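Long-range contacts in SusD homolog (Bacteroides thetaiotaomicron, PDB 4MRU), which probably binds mucin O-glycans at the bacterial cell surface, as a SusD-like lipoprotein of a glycan-uptake system: residues Ala38-Tyr43 / Glu245-Leu250; Asp77-Pro82 / Arg461-Asn466; Asn238-Val243 / Ser319-Trp324; Cys251-Lys256 / Tyr311-Met316. One frame throughout, in Å; residues are numbered along the deposited sequence.

Contact 1 (Ala38-Tyr43 / Glu245-Leu250); sequences AQEHLY and ENRSAL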
# COMPACT_ATOMS: atom_id res chain seq x y z
N ALA A 38 11.91 -5.30 5.12
CA ALA A 38 13.18 -5.60 4.51
C ALA A 38 13.70 -7.00 4.86
O ALA A 38 14.74 -7.39 4.33
CB ALA A 38 14.18 -4.54 4.95
N GLN A 39 12.99 -7.72 5.73
CA GLN A 39 13.24 -9.13 5.97
C GLN A 39 12.33 -9.96 5.09
O GLN A 39 11.11 -9.82 5.19
CB GLN A 39 12.98 -9.52 7.43
CG GLN A 39 13.75 -8.73 8.48
CD GLN A 39 13.10 -8.81 9.87
OE1 GLN A 39 13.68 -9.41 10.77
NE2 GLN A 39 11.86 -8.23 10.04
N GLU A 40 12.91 -10.87 4.31
CA GLU A 40 12.14 -11.63 3.34
C GLU A 40 11.09 -12.50 4.03
O GLU A 40 10.01 -12.75 3.47
CB GLU A 40 13.04 -12.50 2.43
CG GLU A 40 13.85 -13.61 3.09
CD GLU A 40 15.20 -13.19 3.68
OE1 GLU A 40 15.48 -11.99 3.91
OE2 GLU A 40 15.98 -14.10 3.97
N HIS A 41 11.37 -12.96 5.23
CA HIS A 41 10.42 -13.84 5.90
C HIS A 41 9.10 -13.09 6.18
O HIS A 41 8.03 -13.66 6.05
CB HIS A 41 10.98 -14.40 7.19
CG HIS A 41 10.00 -15.28 7.91
ND1 HIS A 41 9.16 -14.80 8.89
CD2 HIS A 41 9.68 -16.59 7.74
CE1 HIS A 41 8.37 -15.77 9.31
NE2 HIS A 41 8.65 -16.87 8.61
N LEU A 42 9.19 -11.83 6.55
CA LEU A 42 8.02 -10.97 6.79
C LEU A 42 7.42 -10.47 5.46
O LEU A 42 6.21 -10.56 5.25
CB LEU A 42 8.40 -9.81 7.71
CG LEU A 42 7.35 -8.75 8.01
CD1 LEU A 42 5.98 -9.33 8.35
CD2 LEU A 42 7.87 -7.89 9.16
N TYR A 43 8.26 -10.04 4.54
CA TYR A 43 7.84 -9.60 3.22
C TYR A 43 6.89 -10.62 2.54
O TYR A 43 5.86 -10.24 1.95
CB TYR A 43 9.06 -9.27 2.32
CG TYR A 43 8.67 -8.61 1.03
CD1 TYR A 43 8.21 -9.36 -0.04
CD2 TYR A 43 8.75 -7.20 0.86
CE1 TYR A 43 7.84 -8.75 -1.24
CE2 TYR A 43 8.32 -6.59 -0.32
CZ TYR A 43 7.86 -7.37 -1.36
OH TYR A 43 7.44 -6.79 -2.54
N GLU A 245 21.35 -4.68 0.13
CA GLU A 245 20.76 -5.88 -0.44
C GLU A 245 19.27 -5.90 -0.21
O GLU A 245 18.81 -5.87 0.94
CB GLU A 245 21.40 -7.17 0.13
CG GLU A 245 20.85 -8.37 -0.63
CD GLU A 245 21.27 -9.76 -0.15
OE1 GLU A 245 21.74 -9.87 1.00
OE2 GLU A 245 21.07 -10.73 -0.94
N ASN A 246 18.51 -5.92 -1.30
CA ASN A 246 17.07 -6.02 -1.24
C ASN A 246 16.71 -7.48 -1.19
O ASN A 246 16.83 -8.20 -2.19
CB ASN A 246 16.45 -5.32 -2.46
CG ASN A 246 14.95 -5.29 -2.42
OD1 ASN A 246 14.29 -6.29 -2.08
ND2 ASN A 246 14.38 -4.13 -2.80
N ARG A 247 16.32 -7.94 0.00
CA ARG A 247 16.06 -9.34 0.23
C ARG A 247 14.71 -9.73 -0.37
O ARG A 247 14.47 -10.90 -0.64
CB ARG A 247 16.07 -9.65 1.73
CG ARG A 247 17.35 -9.26 2.43
CD ARG A 247 18.42 -10.28 2.18
NE ARG A 247 18.11 -11.54 2.84
CZ ARG A 247 18.82 -12.65 2.68
NH1 ARG A 247 19.86 -12.66 1.87
NH2 ARG A 247 18.47 -13.76 3.32
N SER A 248 13.82 -8.76 -0.57
CA SER A 248 12.53 -9.07 -1.18
C SER A 248 12.71 -9.61 -2.60
O SER A 248 11.82 -10.28 -3.14
CB SER A 248 11.58 -7.85 -1.22
OG SER A 248 11.89 -6.88 -2.21
N ALA A 249 13.83 -9.30 -3.23
CA ALA A 249 14.12 -9.85 -4.55
C ALA A 249 14.18 -11.36 -4.52
O ALA A 249 13.88 -12.00 -5.54
CB ALA A 249 15.42 -9.27 -5.12
N LEU A 250 14.56 -11.96 -3.39
CA LEU A 250 14.57 -13.42 -3.27
C LEU A 250 13.20 -14.01 -3.63
O LEU A 250 13.14 -15.01 -4.35
CB LEU A 250 14.93 -13.88 -1.85
CG LEU A 250 16.36 -13.57 -1.45
CD1 LEU A 250 16.52 -13.76 0.06
CD2 LEU A 250 17.37 -14.42 -2.23
O HOH W 1 15.92 -6.15 2.26
O HOH W 2 10.18 -4.93 -3.14
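R247 takes hold of E40 side-on, with NE on one carboxylate oxygen and a terminal nitrogen on the other. R247 NE lies 2.9 Å from E40 OE1, and R247 NH2 lies 2.6 Å from E40 OE2. Both donors come from above the carboxylate plane, and the two flat groups are turned 63° apart. The E40 chain can meet them because CG sits between the backbone N and the carbonyl carbon (chi1 64°) and the chain then bends at chi2. R247 NH1 turns the other way and makes a weak bond, 3.5 Å long, to E245 OE1, which extends the pair into a salt-bridge network. L250 CD1 covers one face of the guanidinium. In the helical, TPR-like SusD fold this ties the start of helix 40-54 to the start of helix 248-254. N246 stands ahead of that second helix: its OD1 receives A249 N in a weak capping bond, while its ND2 donates to D320 O. S248 OG is modelled unusually close to the same OD1, a length that is doubtful, and also accepts from a water. The CB of S248 sits over the centre of the Y43 ring, 3.5 Å from the centroid, a CH-pi contact only 7° off the normal. A second water donates to A38 O at 2.7 Å and to E245 O, and accepts from R247 N at 2.9 Å.

Contact 2 (Asp77-Pro82 / Arg461-Asn466); sequences DWLKAP and RLMYPN
One water bridges L79 O and M463 O, donating to both carbonyls. It stands 2.5 Å from L79 O, a short approach, and 2.8 Å from M463 O; no direct hydrogen bond crosses between the two segments, so this water carries the polar link. Beside it P465 leans its ring on the same turn of backbone, with P465 CB 3.8 Å from L79 O and close to K80 CA as well. The rest is apolar and centres on L79. With its CG beside the backbone N (chi1 -70°) and the chain extended beyond, L79 sends its two methyls against 461-466. L79 CD2 meets L462 CD2 at 4.1 Å, the two leucines lying obliquely to each other, and L79 CD1 comes within 4.2 Å of CE of M463, a selenomethionine in this crystal. L462 uses its other branch on P82, CD1 to CG at 4.2 Å. The contact therefore packs the irregular chain ahead of helix 466-471 against the lead-in and first turn of helix 81-100, in the largely helical SusD-like fold. L462 is also lined by I124 and Y125 at the end of helix 104-125, and P465 touches F83 and T84. Y464 points away from 77-82; its hydroxyl is bonded to P127 O, and R461 NH2 lies 3.3 Å above one face of its ring, near the rim. R461 itself is paired with D494 through NH1.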
# COMPACT_ATOMS: atom_id res chain seq x y z
N ASP A 77 -1.36 -19.97 10.81
CA ASP A 77 -0.09 -19.43 11.31
C ASP A 77 0.59 -18.49 10.28
O ASP A 77 1.51 -17.79 10.61
CB ASP A 77 0.84 -20.54 11.89
CG ASP A 77 1.33 -21.54 10.88
OD1 ASP A 77 1.03 -21.40 9.68
OD2 ASP A 77 2.02 -22.50 11.30
N TRP A 78 0.09 -18.44 9.05
CA TRP A 78 0.54 -17.44 8.10
C TRP A 78 -0.06 -16.07 8.38
O TRP A 78 0.35 -15.05 7.76
CB TRP A 78 0.17 -17.87 6.70
CG TRP A 78 0.89 -19.05 6.20
CD1 TRP A 78 1.67 -19.90 6.89
CD2 TRP A 78 0.88 -19.52 4.84
NE1 TRP A 78 2.16 -20.89 6.06
CE2 TRP A 78 1.71 -20.66 4.79
CE3 TRP A 78 0.28 -19.07 3.67
CZ2 TRP A 78 1.94 -21.38 3.60
CZ3 TRP A 78 0.50 -19.80 2.48
CH2 TRP A 78 1.34 -20.93 2.46
N LEU A 79 -0.99 -15.99 9.33
CA LEU A 79 -1.55 -14.70 9.76
C LEU A 79 -0.72 -13.97 10.82
O LEU A 79 -1.02 -12.84 11.18
CB LEU A 79 -2.96 -14.92 10.33
CG LEU A 79 -4.08 -15.30 9.36
CD1 LEU A 79 -5.33 -15.67 10.18
CD2 LEU A 79 -4.39 -14.19 8.39
N LYS A 80 0.29 -14.63 11.35
CA LYS A 80 1.12 -14.08 12.39
C LYS A 80 1.92 -12.86 11.98
O LYS A 80 1.97 -11.87 12.72
CB LYS A 80 2.10 -15.16 12.90
CG LYS A 80 2.78 -14.76 14.19
CD LYS A 80 3.71 -15.84 14.72
CE LYS A 80 4.34 -15.45 16.06
NZ LYS A 80 5.75 -15.07 15.88
N ALA A 81 2.56 -12.91 10.82
CA ALA A 81 3.64 -11.93 10.52
C ALA A 81 3.18 -10.48 10.35
O ALA A 81 3.80 -9.59 10.91
CB ALA A 81 4.43 -12.36 9.29
N PRO A 82 2.08 -10.22 9.62
CA PRO A 82 1.70 -8.80 9.46
C PRO A 82 1.19 -8.06 10.73
O PRO A 82 0.99 -6.85 10.69
CB PRO A 82 0.58 -8.86 8.41
CG PRO A 82 0.74 -10.20 7.75
CD PRO A 82 1.18 -11.10 8.86
N ARG A 461 -10.46 -6.85 5.19
CA ARG A 461 -9.45 -6.76 6.19
C ARG A 461 -8.84 -8.14 6.38
O ARG A 461 -9.34 -9.13 5.85
CB ARG A 461 -10.03 -6.27 7.51
CG ARG A 461 -11.12 -7.20 8.07
CD ARG A 461 -11.70 -6.69 9.36
NE ARG A 461 -10.80 -6.77 10.50
CZ ARG A 461 -10.60 -7.85 11.27
NH1 ARG A 461 -11.20 -9.01 11.01
NH2 ARG A 461 -9.77 -7.77 12.31
N LEU A 462 -7.77 -8.22 7.17
CA LEU A 462 -7.21 -9.49 7.63
C LEU A 462 -7.71 -9.82 9.04
O LEU A 462 -7.99 -8.92 9.82
CB LEU A 462 -5.68 -9.48 7.71
CG LEU A 462 -4.86 -9.83 6.52
CD1 LEU A 462 -3.38 -9.99 6.92
CD2 LEU A 462 -5.40 -11.11 5.87
N MSE A 463 -7.72 -11.11 9.35
CA MSE A 463 -8.20 -11.61 10.63
C MSE A 463 -7.07 -11.60 11.62
O MSE A 463 -5.93 -11.75 11.24
CB MSE A 463 -8.72 -13.05 10.51
CG MSE A 463 -9.91 -13.11 9.56
SE MSE A 463 -9.27 -13.54 7.74
CE MSE A 463 -8.94 -15.48 7.99
N TYR A 464 -7.38 -11.39 12.90
CA TYR A 464 -6.35 -11.36 13.94
C TYR A 464 -5.70 -12.72 14.07
O TYR A 464 -6.31 -13.71 13.78
CB TYR A 464 -6.92 -10.94 15.27
CG TYR A 464 -7.45 -9.50 15.26
CD1 TYR A 464 -6.62 -8.43 14.97
CD2 TYR A 464 -8.76 -9.23 15.59
CE1 TYR A 464 -7.09 -7.11 15.02
CE2 TYR A 464 -9.25 -7.92 15.62
CZ TYR A 464 -8.42 -6.87 15.36
OH TYR A 464 -8.95 -5.59 15.43
N PRO A 465 -4.42 -12.76 14.44
CA PRO A 465 -3.72 -14.05 14.49
C PRO A 465 -4.18 -14.88 15.67
O PRO A 465 -4.65 -14.34 16.69
CB PRO A 465 -2.24 -13.65 14.64
CG PRO A 465 -2.23 -12.30 15.16
CD PRO A 465 -3.53 -11.64 14.75
N ASN A 466 -3.98 -16.20 15.57
CA ASN A 466 -4.44 -17.09 16.61
C ASN A 466 -3.74 -16.85 17.97
O ASN A 466 -4.30 -17.15 19.01
CB ASN A 466 -4.25 -18.55 16.21
CG ASN A 466 -5.11 -19.49 17.07
OD1 ASN A 466 -6.33 -19.43 17.03
ND2 ASN A 466 -4.48 -20.34 17.81
O HOH W 3 -3.11 -11.48 11.02

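Contact 3 (Asn238-Val243 / Ser319-Trp324); sequences NALFHV and SDPYVW. With EDO (1,2-ethanediol), chain F.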
# COMPACT_ATOMS: atom_id res chain seq x y z
N ASN A 238 11.31 11.82 -3.45
CA ASN A 238 10.59 10.60 -3.13
C ASN A 238 11.25 9.94 -1.92
O ASN A 238 12.48 10.00 -1.78
CB ASN A 238 10.60 9.60 -4.30
CG ASN A 238 9.81 10.09 -5.52
OD1 ASN A 238 9.01 11.00 -5.43
ND2 ASN A 238 10.02 9.42 -6.65
N ALA A 239 10.44 9.29 -1.08
CA ALA A 239 10.90 8.57 0.09
C ALA A 239 11.18 7.12 -0.31
O ALA A 239 10.24 6.36 -0.61
CB ALA A 239 9.86 8.61 1.17
N LEU A 240 12.46 6.77 -0.35
CA LEU A 240 12.90 5.44 -0.70
C LEU A 240 13.78 4.95 0.42
O LEU A 240 14.67 5.70 0.88
CB LEU A 240 13.72 5.45 -1.96
CG LEU A 240 13.11 5.42 -3.35
CD1 LEU A 240 12.01 6.42 -3.52
CD2 LEU A 240 14.26 5.66 -4.32
N PHE A 241 13.61 3.69 0.83
CA PHE A 241 14.54 3.06 1.78
C PHE A 241 15.58 2.35 0.94
O PHE A 241 15.31 1.33 0.29
CB PHE A 241 13.80 2.14 2.75
CG PHE A 241 14.69 1.40 3.70
CD1 PHE A 241 15.68 2.06 4.44
CD2 PHE A 241 14.50 0.03 3.91
CE1 PHE A 241 16.46 1.39 5.35
CE2 PHE A 241 15.29 -0.64 4.83
CZ PHE A 241 16.27 0.03 5.53
N HIS A 242 16.79 2.89 0.94
CA HIS A 242 17.88 2.35 0.20
C HIS A 242 18.57 1.26 1.00
O HIS A 242 18.80 1.39 2.23
CB HIS A 242 18.91 3.45 -0.12
CG HIS A 242 18.33 4.61 -0.85
ND1 HIS A 242 17.71 5.65 -0.20
CD2 HIS A 242 18.25 4.90 -2.17
CE1 HIS A 242 17.30 6.54 -1.08
NE2 HIS A 242 17.59 6.10 -2.28
N VAL A 243 18.95 0.20 0.32
CA VAL A 243 19.53 -0.91 1.00
C VAL A 243 20.66 -1.50 0.16
O VAL A 243 20.60 -1.43 -1.07
CB VAL A 243 18.50 -2.02 1.25
CG1 VAL A 243 17.46 -1.58 2.27
CG2 VAL A 243 17.84 -2.44 -0.06
N SER A 319 19.65 -4.87 -5.69
CA SER A 319 20.08 -3.54 -5.25
C SER A 319 18.97 -2.50 -5.21
O SER A 319 19.21 -1.36 -4.82
CB SER A 319 21.16 -2.96 -6.17
OG SER A 319 22.13 -3.93 -6.50
N ASP A 320 17.74 -2.87 -5.61
CA ASP A 320 16.68 -1.90 -5.71
C ASP A 320 16.26 -1.38 -4.32
O ASP A 320 16.28 -2.15 -3.35
CB ASP A 320 15.46 -2.51 -6.34
CG ASP A 320 15.67 -2.88 -7.80
OD1 ASP A 320 16.70 -2.54 -8.41
OD2 ASP A 320 14.75 -3.52 -8.36
N PRO A 321 15.82 -0.10 -4.23
CA PRO A 321 15.29 0.44 -2.98
C PRO A 321 13.85 0.01 -2.76
O PRO A 321 13.24 -0.50 -3.70
CB PRO A 321 15.36 1.94 -3.20
CG PRO A 321 15.17 2.08 -4.68
CD PRO A 321 15.91 0.93 -5.27
N TYR A 322 13.34 0.17 -1.54
CA TYR A 322 11.94 0.01 -1.29
C TYR A 322 11.27 1.39 -1.38
O TYR A 322 11.72 2.34 -0.71
CB TYR A 322 11.71 -0.60 0.09
CG TYR A 322 12.26 -1.97 0.30
CD1 TYR A 322 11.51 -3.10 -0.02
CD2 TYR A 322 13.51 -2.16 0.85
CE1 TYR A 322 12.02 -4.39 0.20
CE2 TYR A 322 14.05 -3.43 1.02
CZ TYR A 322 13.27 -4.55 0.72
OH TYR A 322 13.78 -5.82 0.92
N VAL A 323 10.20 1.50 -2.16
CA VAL A 323 9.61 2.81 -2.47
C VAL A 323 8.46 3.06 -1.52
O VAL A 323 7.44 2.35 -1.57
CB VAL A 323 9.15 2.90 -3.96
CG1 VAL A 323 8.50 4.25 -4.27
CG2 VAL A 323 10.31 2.66 -4.93
N TRP A 324 8.61 4.05 -0.64
CA TRP A 324 7.55 4.38 0.32
C TRP A 324 6.48 5.34 -0.23
O TRP A 324 5.32 5.07 -0.15
CB TRP A 324 8.12 5.02 1.54
CG TRP A 324 9.00 4.15 2.39
CD1 TRP A 324 9.42 2.90 2.13
CD2 TRP A 324 9.56 4.52 3.64
NE1 TRP A 324 10.22 2.44 3.17
CE2 TRP A 324 10.30 3.43 4.11
CE3 TRP A 324 9.49 5.67 4.41
CZ2 TRP A 324 10.98 3.46 5.34
CZ3 TRP A 324 10.10 5.70 5.64
CH2 TRP A 324 10.86 4.60 6.09
C1 EDO F . 4.46 3.78 3.60
O1 EDO F . 3.23 3.08 3.84
C2 EDO F . 5.04 3.07 2.43
O2 EDO F . 4.09 3.30 1.40
O HOH W 4 18.65 0.49 -2.77
O HOH W 5 21.94 -0.63 -3.40
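L240 and P321 lie side by side across a short antiparallel ladder, the leucine's CD2 resting on the proline ring with L240 CD2 3.7 Å from P321 CG. The other branch, CD1, leans on CG1 of V323, its partner in the non-hydrogen-bonded pair, so the isobutyl group fills the notch between proline and valine. Cut back to an alanine, this residue would lose both methyls, which would probably open a gap between the proline ring and V323 CG1. On the opposite face is the hydrogen-bonded pair: with CG anti to the backbone N (chi1 177°), F241 runs its ring alongside Y322, F241 CD2 3.9 Å from Y322 CD2. F241 CB meets the indole of W324, 3.6 Å from W324 NE1. V243 sets both methyls near CE2 of Y322, crossing the tyrosine at about a right angle, and its CG1 also lies over one face of the F241 ring. At the other end A239 CB rests against W324 CB. Three backbone bonds hold these shapes in step: F241 N to Y322 O at 2.8 Å, Y322 N to F241 O at 2.9 Å, and W324 N to A239 O at 2.8 Å. Strands 239-241 and 322-325 thus form one of the few sheets in this largely helical chain. A 1,2-ethanediol, probably from the crystallisation liquor, donates to W324 O. The chemistry implies that backbone bonding fixes the register, while apolar side chains on both faces account for the close fit.

Contact 4 (Cys251-Lys256 / Tyr311-Met316); sequences CFNDWK and YSNRLM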
# COMPACT_ATOMS: atom_id res chain seq x y z
N CYS A 251 12.13 -13.40 -3.13
CA CYS A 251 10.77 -13.94 -3.25
C CYS A 251 10.38 -14.11 -4.71
O CYS A 251 9.65 -15.05 -5.04
CB CYS A 251 9.74 -13.03 -2.57
SG CYS A 251 10.06 -12.76 -0.79
N PHE A 252 10.85 -13.20 -5.56
CA PHE A 252 10.40 -13.13 -6.94
C PHE A 252 11.42 -13.75 -7.88
O PHE A 252 11.05 -14.47 -8.78
CB PHE A 252 10.17 -11.68 -7.33
CG PHE A 252 9.06 -11.02 -6.56
CD1 PHE A 252 7.75 -11.13 -6.99
CD2 PHE A 252 9.33 -10.30 -5.41
CE1 PHE A 252 6.71 -10.55 -6.28
CE2 PHE A 252 8.31 -9.68 -4.71
CZ PHE A 252 7.00 -9.82 -5.13
N ASN A 253 12.69 -13.45 -7.67
CA ASN A 253 13.75 -13.85 -8.59
C ASN A 253 14.34 -15.21 -8.29
O ASN A 253 14.79 -15.88 -9.20
CB ASN A 253 14.87 -12.80 -8.58
CG ASN A 253 14.49 -11.53 -9.32
OD1 ASN A 253 13.43 -11.43 -9.97
ND2 ASN A 253 15.35 -10.51 -9.22
N ASP A 254 14.44 -15.59 -7.03
CA ASP A 254 15.24 -16.77 -6.63
C ASP A 254 14.36 -17.86 -6.14
O ASP A 254 14.42 -18.94 -6.65
CB ASP A 254 16.30 -16.39 -5.58
CG ASP A 254 17.24 -15.28 -6.11
OD1 ASP A 254 17.81 -15.46 -7.21
OD2 ASP A 254 17.27 -14.18 -5.55
N TRP A 255 13.50 -17.56 -5.18
CA TRP A 255 12.46 -18.52 -4.77
C TRP A 255 11.42 -18.73 -5.85
O TRP A 255 10.88 -19.83 -5.99
CB TRP A 255 11.72 -18.04 -3.55
CG TRP A 255 12.55 -17.72 -2.35
CD1 TRP A 255 13.89 -17.90 -2.17
CD2 TRP A 255 12.06 -17.14 -1.14
NE1 TRP A 255 14.27 -17.44 -0.93
CE2 TRP A 255 13.15 -17.00 -0.27
CE3 TRP A 255 10.79 -16.74 -0.71
CZ2 TRP A 255 13.01 -16.48 1.01
CZ3 TRP A 255 10.66 -16.21 0.55
CH2 TRP A 255 11.76 -16.06 1.39
N LYS A 256 11.13 -17.68 -6.59
CA LYS A 256 10.15 -17.70 -7.68
C LYS A 256 8.75 -18.15 -7.19
O LYS A 256 8.08 -18.92 -7.88
CB LYS A 256 10.66 -18.59 -8.84
CG LYS A 256 12.09 -18.22 -9.28
CD LYS A 256 12.55 -19.05 -10.46
CE LYS A 256 14.05 -18.99 -10.58
NZ LYS A 256 14.51 -19.52 -11.89
N TYR A 311 4.14 -16.87 -16.92
CA TYR A 311 3.67 -15.55 -16.52
C TYR A 311 4.85 -14.63 -16.23
O TYR A 311 5.89 -15.06 -15.78
CB TYR A 311 2.76 -15.65 -15.29
CG TYR A 311 1.61 -16.57 -15.58
CD1 TYR A 311 0.55 -16.16 -16.37
CD2 TYR A 311 1.58 -17.84 -15.04
CE1 TYR A 311 -0.49 -17.02 -16.66
CE2 TYR A 311 0.55 -18.71 -15.32
CZ TYR A 311 -0.49 -18.30 -16.14
OH TYR A 311 -1.52 -19.16 -16.43
N SER A 312 4.66 -13.35 -16.51
CA SER A 312 5.64 -12.32 -16.24
C SER A 312 6.00 -12.29 -14.75
O SER A 312 5.14 -12.51 -13.90
CB SER A 312 5.10 -10.95 -16.67
OG SER A 312 4.96 -10.87 -18.06
N ASN A 313 7.24 -11.94 -14.47
CA ASN A 313 7.72 -11.54 -13.15
C ASN A 313 7.73 -10.03 -13.03
O ASN A 313 7.69 -9.34 -14.04
CB ASN A 313 9.14 -12.07 -12.94
CG ASN A 313 9.60 -12.04 -11.50
OD1 ASN A 313 8.88 -11.66 -10.59
ND2 ASN A 313 10.83 -12.43 -11.30
N ARG A 314 7.79 -9.50 -11.83
CA ARG A 314 8.23 -8.14 -11.72
C ARG A 314 9.70 -8.05 -12.11
O ARG A 314 10.41 -9.01 -12.02
CB ARG A 314 7.97 -7.57 -10.31
CG ARG A 314 8.71 -8.17 -9.17
CD ARG A 314 8.27 -7.47 -7.87
NE ARG A 314 8.94 -6.17 -7.70
CZ ARG A 314 9.22 -5.61 -6.52
NH1 ARG A 314 8.84 -6.18 -5.37
NH2 ARG A 314 9.88 -4.48 -6.48
N LEU A 315 10.10 -6.86 -12.56
CA LEU A 315 11.48 -6.55 -12.95
C LEU A 315 12.15 -5.87 -11.77
O LEU A 315 11.79 -4.76 -11.42
CB LEU A 315 11.49 -5.65 -14.17
CG LEU A 315 12.89 -5.24 -14.68
CD1 LEU A 315 13.66 -6.48 -15.14
CD2 LEU A 315 12.78 -4.20 -15.77
N MSE A 316 13.04 -6.58 -11.09
CA MSE A 316 13.76 -6.02 -9.98
C MSE A 316 15.10 -6.67 -9.82
O MSE A 316 15.37 -7.75 -10.40
CB MSE A 316 12.93 -6.26 -8.72
CG MSE A 316 12.95 -7.72 -8.28
SE MSE A 316 11.80 -7.84 -6.68
CE MSE A 316 12.70 -6.49 -5.59
O HOH W 6 13.01 -9.55 -11.85
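The ring of F252 carries R314 CD over the centre of one face, 3.6 Å from the centroid and 2° off the normal. Beyond this CH-pi contact the arginine chain bends at chi3, and its guanidinium stands above the ring but shifted toward the rim, near CE2: the planes are 70° apart, R314 CZ is 5.0 Å from the centroid in an off-centre cation-pi contact, and F252 CE2 meets the guanidinium at its edge. M316, a selenomethionine here, approaches the ring obliquely in a Met-aromatic contact, its SE 3.7 Å from F252 CD2; the same SE sits over the centre of one guanidinium face of R314. The three groups dock the loop ahead of strand 322-325 on helix 248-254, where the helix widens into a pi-type turn. With a serine in place of F252, the R314 chain and the selenium would probably lose the surface they rest on, leaving the guanidinium freer to turn. Y43 of helix 40-54 also touches both F252 and R314. The polar grip lies alongside. N253 ND2 donates to M316 O at 3.0 Å, nearly straight at 162°, with the oxygen in the amide plane of N253 while the donor stands above the carbonyl plane. N313 ND2 makes a weak bond of 3.2 Å to F252 O, which also accepts from R259 NH1. A water 2.7 Å from N253 OD1 accepts from M316 N at 3.1 Å.

Overall arrangement
Contact 1 lies between the others and touches all three. Its centre is 12 Å from that of contact 4, with which it shares helix 248-254, and Y43 CE1 comes 3.6 Å from F252 CE2. Contact 3 is 13 Å away between centres; there A38 CA packs 3.7 Å from Y322 OH, bringing the lead-in to helix 40-54 up to strand 322-325. Contact 2, 19 Å from contact 1, meets it by packing, L42 CD1 to A81 O at 3.4 Å, but stays about 14 Å from contact 3 and 11 Å from contact 4 at the nearest atoms. All four lie away from N373, the magnesium-binding residue.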